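Local structure of uncharacterized conserved protein YjbQ/UPF0047 family, ortholog yugU B.subtilis (Clostridium acetobutylicum, 1VMH) at residues Asp27-Ile32 against Gly60-Glu65; Asp74-Leu79 against Thr129-Pro134. The protein is of unknown function but belongs to the YjbQ/UPF0047 family and adopts the YjbQ-like fold, with three chains in the assembly. All coordinates share one frame; numbering follows the deposited sequence.

Interaction 1 of 2, residues Asp27-Ile32 against Gly60-Glu65; sequences DQFIDI and GITINE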
# COMPACT_ATOMS: atom_id res chain seq x y z
N ASP A 27 -10.65 16.55 5.42
CA ASP A 27 -9.50 15.87 4.84
C ASP A 27 -8.25 16.73 4.92
O ASP A 27 -8.31 17.95 4.80
CB ASP A 27 -9.76 15.30 3.43
CG ASP A 27 -10.15 16.34 2.42
OD1 ASP A 27 -10.19 17.55 2.72
OD2 ASP A 27 -10.43 15.93 1.26
N GLN A 28 -7.10 16.07 5.13
CA GLN A 28 -5.88 16.80 5.41
C GLN A 28 -4.66 15.89 5.27
O GLN A 28 -4.73 14.73 5.67
CB GLN A 28 -5.94 17.33 6.84
CG GLN A 28 -4.88 18.36 7.21
CD GLN A 28 -4.98 18.83 8.63
OE1 GLN A 28 -5.92 18.49 9.32
NE2 GLN A 28 -4.02 19.63 9.07
N PHE A 29 -3.59 16.40 4.68
CA PHE A 29 -2.29 15.73 4.68
C PHE A 29 -1.45 16.44 5.74
O PHE A 29 -1.27 17.67 5.68
CB PHE A 29 -1.56 15.83 3.35
CG PHE A 29 -1.87 14.75 2.37
CD1 PHE A 29 -3.16 14.23 2.22
CD2 PHE A 29 -0.85 14.24 1.56
CE1 PHE A 29 -3.40 13.19 1.27
CE2 PHE A 29 -1.11 13.28 0.62
CZ PHE A 29 -2.35 12.75 0.48
N ILE A 30 -0.93 15.70 6.69
CA ILE A 30 -0.06 16.24 7.74
C ILE A 30 1.34 15.61 7.57
O ILE A 30 1.50 14.38 7.59
CB ILE A 30 -0.61 15.95 9.15
CG1 ILE A 30 -2.00 16.60 9.30
CG2 ILE A 30 0.38 16.47 10.19
CD1 ILE A 30 -3.15 15.67 9.02
N ASP A 31 2.36 16.45 7.38
CA ASP A 31 3.72 15.98 7.16
C ASP A 31 4.34 15.58 8.50
O ASP A 31 4.62 16.43 9.33
CB ASP A 31 4.57 17.09 6.53
CG ASP A 31 5.94 16.62 6.13
OD1 ASP A 31 6.45 15.65 6.68
OD2 ASP A 31 6.57 17.30 5.29
N ILE A 32 4.50 14.28 8.69
CA ILE A 32 5.03 13.72 9.92
C ILE A 32 6.46 13.23 9.79
O ILE A 32 6.98 12.52 10.66
CB ILE A 32 4.13 12.59 10.47
CG1 ILE A 32 3.91 11.46 9.45
CG2 ILE A 32 2.79 13.21 10.86
CD1 ILE A 32 3.25 10.21 10.03
N GLY A 60 -4.94 7.22 6.93
CA GLY A 60 -3.89 6.34 6.46
C GLY A 60 -2.55 7.05 6.45
O GLY A 60 -2.39 8.13 7.06
N ILE A 61 -1.58 6.39 5.82
CA ILE A 61 -0.22 6.92 5.70
C ILE A 61 0.18 6.84 4.24
O ILE A 61 -0.07 5.83 3.58
CB ILE A 61 0.81 6.10 6.52
CG1 ILE A 61 0.36 5.92 7.98
CG2 ILE A 61 2.20 6.72 6.42
CD1 ILE A 61 0.32 7.13 8.87
N THR A 62 0.78 7.89 3.70
CA THR A 62 1.36 7.81 2.37
C THR A 62 2.68 8.56 2.32
O THR A 62 3.03 9.24 3.27
CB THR A 62 0.42 8.39 1.28
OG1 THR A 62 0.86 7.91 -0.02
CG2 THR A 62 0.37 9.89 1.31
N ILE A 63 3.42 8.41 1.24
CA ILE A 63 4.71 9.15 1.05
C ILE A 63 4.57 9.87 -0.26
O ILE A 63 4.24 9.23 -1.26
CB ILE A 63 5.90 8.17 1.08
CG1 ILE A 63 5.98 7.50 2.47
CG2 ILE A 63 7.20 8.85 0.73
CD1 ILE A 63 7.12 6.51 2.71
N ASN A 64 4.81 11.17 -0.29
CA ASN A 64 4.61 11.89 -1.53
C ASN A 64 5.32 13.23 -1.43
O ASN A 64 6.07 13.49 -0.49
CB ASN A 64 3.12 11.98 -1.91
CG ASN A 64 2.88 11.94 -3.41
OD1 ASN A 64 3.40 12.79 -4.14
ND2 ASN A 64 2.14 10.93 -3.89
N GLU A 65 5.10 14.08 -2.44
CA GLU A 65 5.70 15.42 -2.52
C GLU A 65 5.45 16.22 -1.26
O GLU A 65 4.29 16.36 -0.84
CB GLU A 65 5.06 16.14 -3.71
CG GLU A 65 5.27 17.65 -3.76
CD GLU A 65 6.68 18.02 -4.12
OE1 GLU A 65 7.26 17.39 -5.03
OE2 GLU A 65 7.24 18.92 -3.47
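F29 and T62 mark the closest approach of the two backbones, with the CA of F29 9.0 Å from the CA of T62. That is too far for strand pairing. Strand 124-130 lies between strands 28-31 and 59-65 and runs antiparallel to both, so the three make a small sheet with these two at its edges. The direct contact is made by side chains reaching past the middle strand.

On one side of the sheet the F29 ring approaches T62. Its CE2 lies 3.8 Å from T62 CG2, and CZ is only slightly farther. The two side chains cross obliquely. T62 puts its methyl between its own backbone N and carbonyl carbon, and its OG1 lies opposite the N (chi1 -162°). The methyl thus meets the ring, while OG1 bonds to S103 OG of the second subunit. The same ring packs on T72, I75 and L76 of helix 69-82, and it also meets the ring of Y127.

On the other side I32 and I61 meet through their end methyls, with CD1 of I32 4.4 Å from CD1 of I61. Both also touch V52 of the larger sheet. I32 is the N-cap residue of helix 33-43.

N64 OD1 accepts from E65 N at 2.7 Å, in the carbonyl plane and on a lone pair. N64 ND2 bonds to S103 OG and H99 O of the second subunit.

No hydrogen bond joins the two segments. Their contact is apolar on both sides of the sheet, while T62 OG1 and N64 ND2 bond across the interface to the second subunit.

Interaction 2 of 2, residues Asp74-Leu79 against Thr129-Pro134; sequences DILVNL and TEFDGP
L76 and L79 of helix 69-82 both pack on the F131 ring, just past the end of strand 124-130. This apolar group makes nearly all of the direct contact. L76 CD2 lies 3.8 Å from F131 CE1. L79 CD1 lies 4.2 Å from CZ of the F131 ring, the next atom round the rim. Each leucine thus gives one methyl to one of two adjacent ring carbons, and each meets the ring at an angle. The leucines stand three residues apart on the helix and share one conformation. F131 has its CG opposite its own carbonyl carbon (chi1 -60°), which brings the CE1–CZ side of the ring up to the two leucines. Over one ring face sits T129 C, offset toward the rim. A98 and K101 of helix 96-105 also touch the ring.

In the fold, helix 69-82 packs against one face of the three-stranded sheet formed by 28-31, 124-130 and 59-65. F131 extends that packing beyond the C-terminal end of the middle strand, into the turn that leads to strand 136-143.

No hydrogen bond joins the two segments. D74 O accepts twice from N78: from the backbone N at 3.0 Å, as in any alpha-helix, and from ND2 at 2.8 Å. The acceptor lies in the N78 amide plane. ND2 also bonds to D88 O of the second subunit. In the turn, D132 N donates to E130 OE1 at 3.0 Å, coming from above the carboxylate plane.

Salt bridges hold the acids at the strand end and in the turn. E130 OE1 pairs with R137 NH2, and D132 OD2 with R135 NH2. The turn passes through a cis peptide bond between G133 and P134.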
# COMPACT_ATOMS: atom_id res chain seq x y z
N ASP A 74 -4.30 18.71 -4.91
CA ASP A 74 -4.73 17.92 -6.06
C ASP A 74 -5.09 16.49 -5.69
O ASP A 74 -6.06 15.93 -6.19
CB ASP A 74 -3.66 17.95 -7.15
CG ASP A 74 -3.58 19.30 -7.87
OD1 ASP A 74 -4.48 20.17 -7.65
OD2 ASP A 74 -2.63 19.48 -8.66
N ILE A 75 -4.32 15.88 -4.80
CA ILE A 75 -4.61 14.51 -4.40
C ILE A 75 -5.92 14.43 -3.62
O ILE A 75 -6.78 13.63 -3.93
CB ILE A 75 -3.47 13.92 -3.55
CG1 ILE A 75 -2.18 13.81 -4.37
CG2 ILE A 75 -3.83 12.51 -3.03
CD1 ILE A 75 -0.93 13.46 -3.56
N LEU A 76 -6.06 15.28 -2.61
CA LEU A 76 -7.27 15.28 -1.80
C LEU A 76 -8.51 15.57 -2.65
O LEU A 76 -9.51 14.88 -2.56
CB LEU A 76 -7.16 16.30 -0.65
CG LEU A 76 -6.19 15.90 0.44
CD1 LEU A 76 -5.99 17.00 1.47
CD2 LEU A 76 -6.67 14.65 1.13
N VAL A 77 -8.42 16.59 -3.47
CA VAL A 77 -9.54 17.01 -4.27
C VAL A 77 -9.95 15.92 -5.25
O VAL A 77 -11.12 15.66 -5.45
CB VAL A 77 -9.22 18.34 -5.03
CG1 VAL A 77 -10.19 18.59 -6.22
CG2 VAL A 77 -9.23 19.53 -4.08
N ASN A 78 -8.97 15.27 -5.86
CA ASN A 78 -9.28 14.27 -6.87
C ASN A 78 -9.70 12.92 -6.27
O ASN A 78 -10.55 12.24 -6.83
CB ASN A 78 -8.19 14.19 -7.93
CG ASN A 78 -8.25 15.38 -8.88
OD1 ASN A 78 -9.06 15.39 -9.83
ND2 ASN A 78 -7.48 16.42 -8.58
N LEU A 79 -9.13 12.55 -5.12
CA LEU A 79 -9.69 11.40 -4.39
C LEU A 79 -11.15 11.64 -3.99
O LEU A 79 -12.00 10.74 -4.10
CB LEU A 79 -8.86 11.09 -3.14
CG LEU A 79 -7.47 10.51 -3.36
CD1 LEU A 79 -6.76 10.32 -2.05
CD2 LEU A 79 -7.50 9.20 -4.18
N THR A 129 -2.65 10.87 6.38
CA THR A 129 -3.72 11.30 5.50
C THR A 129 -5.06 11.18 6.24
O THR A 129 -5.63 10.08 6.38
CB THR A 129 -3.75 10.52 4.15
OG1 THR A 129 -4.00 9.13 4.40
CG2 THR A 129 -2.35 10.55 3.51
N GLU A 130 -5.57 12.31 6.73
CA GLU A 130 -6.84 12.36 7.41
C GLU A 130 -7.94 12.41 6.39
O GLU A 130 -7.93 13.31 5.54
CB GLU A 130 -6.89 13.59 8.31
CG GLU A 130 -8.26 13.86 8.95
CD GLU A 130 -8.60 12.79 9.95
OE1 GLU A 130 -9.07 11.72 9.54
OE2 GLU A 130 -8.42 13.02 11.17
N PHE A 131 -8.94 11.54 6.52
CA PHE A 131 -10.16 11.62 5.71
C PHE A 131 -11.49 11.85 6.47
O PHE A 131 -12.54 11.97 5.82
CB PHE A 131 -10.27 10.42 4.80
CG PHE A 131 -9.09 10.30 3.85
CD1 PHE A 131 -8.87 11.26 2.87
CD2 PHE A 131 -8.20 9.23 3.96
CE1 PHE A 131 -7.80 11.16 1.99
CE2 PHE A 131 -7.12 9.12 3.09
CZ PHE A 131 -6.91 10.08 2.13
N ASP A 132 -11.44 11.91 7.79
CA ASP A 132 -12.62 12.17 8.64
C ASP A 132 -12.30 13.04 9.84
O ASP A 132 -12.63 12.70 10.98
CB ASP A 132 -13.26 10.86 9.09
CG ASP A 132 -14.65 11.06 9.71
OD1 ASP A 132 -15.38 12.00 9.30
OD2 ASP A 132 -15.00 10.26 10.59
N GLY A 133 -11.63 14.16 9.60
CA GLY A 133 -11.31 15.09 10.68
C GLY A 133 -12.44 16.09 10.87
O GLY A 133 -13.43 16.05 10.15
N PRO A 134 -12.28 17.00 11.83
CA PRO A 134 -11.16 17.16 12.76
C PRO A 134 -11.28 16.20 13.94
O PRO A 134 -12.37 16.04 14.53
CB PRO A 134 -11.31 18.62 13.22
CG PRO A 134 -12.76 18.85 13.19
CD PRO A 134 -13.30 18.05 12.04

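How the interactions relate
Interactions 1 and 2 share the three-stranded sheet, and their centres are 9 Å apart. Strand 124-130 joins them: E130 N lies 2.8 Å from Q28 O, and T129 N lies 2.8 Å from G60 O, both probable hydrogen bonds. T129, a residue of interaction 2, also packs on interaction 1, its CG2 lying 3.6 Å from T62 CG2. The side chain of T62 is about 8 Å and that of L79 about 9 Å from a bound sodium ion, too far for either to coordinate it. Both contacts also border the second subunit.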